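Local coordinates for protein nucleoporin p58/p45 (Homo sapiens, PDB 4JO7) that probably serves as a component of the nuclear pore complex, a complex required for trafficking across the nuclear membrane, here in its helical, self-associating part, at residues Q17-R22 with K52-F57. Sequence-based numbering, arbitrary orientation.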
# COMPACT_ATOMS: atom_id res chain seq x y z
N GLN F 17 11.76 -8.77 13.79
CA GLN F 17 10.90 -9.94 13.88
C GLN F 17 11.15 -10.90 12.72
O GLN F 17 11.23 -12.12 12.93
CB GLN F 17 9.43 -9.52 13.91
CG GLN F 17 8.44 -10.67 13.97
CD GLN F 17 7.01 -10.19 14.06
OE1 GLN F 17 6.32 -10.05 13.04
NE2 GLN F 17 6.55 -9.94 15.27
N LEU F 18 11.27 -10.36 11.51
CA LEU F 18 11.54 -11.19 10.34
C LEU F 18 12.82 -11.98 10.52
O LEU F 18 12.88 -13.17 10.20
CB LEU F 18 11.63 -10.35 9.07
CG LEU F 18 10.34 -9.80 8.46
CD1 LEU F 18 10.65 -9.14 7.13
CD2 LEU F 18 9.29 -10.88 8.28
N GLN F 19 13.86 -11.33 11.02
CA GLN F 19 15.15 -11.98 11.24
C GLN F 19 15.01 -13.10 12.27
O GLN F 19 15.46 -14.22 12.04
CB GLN F 19 16.20 -10.97 11.71
CG GLN F 19 16.57 -9.93 10.67
CD GLN F 19 17.49 -10.46 9.60
OE1 GLN F 19 17.80 -11.66 9.56
NE2 GLN F 19 17.95 -9.58 8.72
N GLN F 20 14.38 -12.79 13.39
CA GLN F 20 14.19 -13.76 14.46
C GLN F 20 13.34 -14.95 14.00
O GLN F 20 13.75 -16.10 14.13
CB GLN F 20 13.54 -13.08 15.67
CG GLN F 20 14.40 -12.00 16.31
CD GLN F 20 13.68 -11.23 17.40
OE1 GLN F 20 12.46 -11.14 17.41
NE2 GLN F 20 14.45 -10.67 18.33
N TYR F 21 12.17 -14.67 13.45
CA TYR F 21 11.25 -15.73 13.05
C TYR F 21 11.84 -16.60 11.94
O TYR F 21 11.55 -17.79 11.85
CB TYR F 21 9.91 -15.16 12.60
CG TYR F 21 9.02 -14.73 13.75
CD1 TYR F 21 9.49 -14.72 15.05
CD2 TYR F 21 7.70 -14.35 13.53
CE1 TYR F 21 8.68 -14.33 16.10
CE2 TYR F 21 6.89 -13.97 14.57
CZ TYR F 21 7.38 -13.96 15.86
OH TYR F 21 6.57 -13.58 16.90
N ARG F 22 12.69 -16.00 11.11
CA ARG F 22 13.30 -16.73 10.01
C ARG F 22 14.15 -17.86 10.58
O ARG F 22 14.15 -18.98 10.07
CB ARG F 22 14.15 -15.79 9.16
CG ARG F 22 14.78 -16.44 7.94
CD ARG F 22 15.45 -15.40 7.06
NE ARG F 22 16.75 -15.86 6.55
CZ ARG F 22 16.90 -16.69 5.52
NH1 ARG F 22 15.85 -17.18 4.88
NH2 ARG F 22 18.12 -17.04 5.14
N LYS F 52 11.83 -18.12 0.25
CA LYS F 52 11.19 -17.26 -0.73
C LYS F 52 9.96 -16.57 -0.15
O LYS F 52 9.65 -15.43 -0.51
CB LYS F 52 10.82 -18.04 -1.99
CG LYS F 52 12.04 -18.64 -2.69
CD LYS F 52 11.76 -18.94 -4.16
CE LYS F 52 12.87 -19.77 -4.77
NZ LYS F 52 14.22 -19.22 -4.48
N ILE F 53 9.27 -17.25 0.76
CA ILE F 53 8.17 -16.64 1.50
C ILE F 53 8.69 -15.45 2.30
O ILE F 53 8.08 -14.37 2.31
CB ILE F 53 7.50 -17.67 2.42
CG1 ILE F 53 6.62 -18.61 1.59
CG2 ILE F 53 6.66 -16.98 3.50
CD1 ILE F 53 6.08 -19.81 2.36
N TYR F 54 9.83 -15.63 2.95
CA TYR F 54 10.47 -14.57 3.71
C TYR F 54 10.79 -13.39 2.80
O TYR F 54 10.61 -12.23 3.17
CB TYR F 54 11.74 -15.11 4.37
CG TYR F 54 12.79 -14.08 4.69
CD1 TYR F 54 12.77 -13.39 5.89
CD2 TYR F 54 13.81 -13.80 3.79
CE1 TYR F 54 13.73 -12.45 6.19
CE2 TYR F 54 14.77 -12.85 4.08
CZ TYR F 54 14.73 -12.19 5.29
OH TYR F 54 15.68 -11.24 5.59
N GLN F 55 11.28 -13.71 1.61
CA GLN F 55 11.61 -12.67 0.64
C GLN F 55 10.37 -11.87 0.23
O GLN F 55 10.45 -10.66 0.01
CB GLN F 55 12.32 -13.27 -0.57
CG GLN F 55 13.72 -13.77 -0.21
CD GLN F 55 14.46 -14.40 -1.38
OE1 GLN F 55 13.89 -15.16 -2.16
NE2 GLN F 55 15.74 -14.06 -1.51
N THR F 56 9.22 -12.53 0.16
CA THR F 56 7.99 -11.83 -0.19
C THR F 56 7.58 -10.88 0.94
O THR F 56 7.13 -9.76 0.68
CB THR F 56 6.86 -12.82 -0.51
OG1 THR F 56 7.28 -13.67 -1.59
CG2 THR F 56 5.59 -12.11 -0.91
N PHE F 57 7.75 -11.30 2.18
CA PHE F 57 7.43 -10.44 3.32
C PHE F 57 8.32 -9.20 3.34
O PHE F 57 7.85 -8.10 3.64
CB PHE F 57 7.56 -11.20 4.65
CG PHE F 57 6.32 -11.96 5.03
CD1 PHE F 57 5.21 -11.29 5.52
CD2 PHE F 57 6.26 -13.34 4.90
CE1 PHE F 57 4.06 -11.98 5.88
CE2 PHE F 57 5.12 -14.03 5.26
CZ PHE F 57 4.02 -13.36 5.75
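Arg-22 and Tyr-54 face each other where helical segments 17-22 and 52-57 run antiparallel, their axes 11.2 Å apart at closest approach and their N-to-C directions at 170°. The Tyr-54 side chain, in one of its two conformers, reaches from helix 43-85 toward helix 2-29, its CG anti to the backbone N (chi1 155°), and offers one ring face to Arg-22. Arg-22 CD sits over the ring centre, 3.5 Å from the Tyr-54 ring centroid, a CH-pi contact. The arginine chain is extended as far as CD and bends beyond it, which brings the guanidinium over the same face; Arg-22 CZ lies 4.8 Å from the Tyr-54 centroid, a cation-pi contact with the two planes 37° apart. Leu-18, one helical turn before Arg-22, brings CB to 4.1 Å from Tyr-54 CE1, and its CD2 branch lies 4.0 Å from Phe-57 CB. No hydrogen bond links the segments; carbon packing and the cation-pi contact join them. Helices 2-29 and 43-85 form a helical hairpin, consistent with the coiled coil predicted to include 17-22; Leu-18 also packs on Val-58 and Arg-22 on Gln-51. A chain of another protein packs on Leu-18 and Phe-57, while Tyr-78 of the second subunit touches Phe-57, placing both helices within a four-chain assembly.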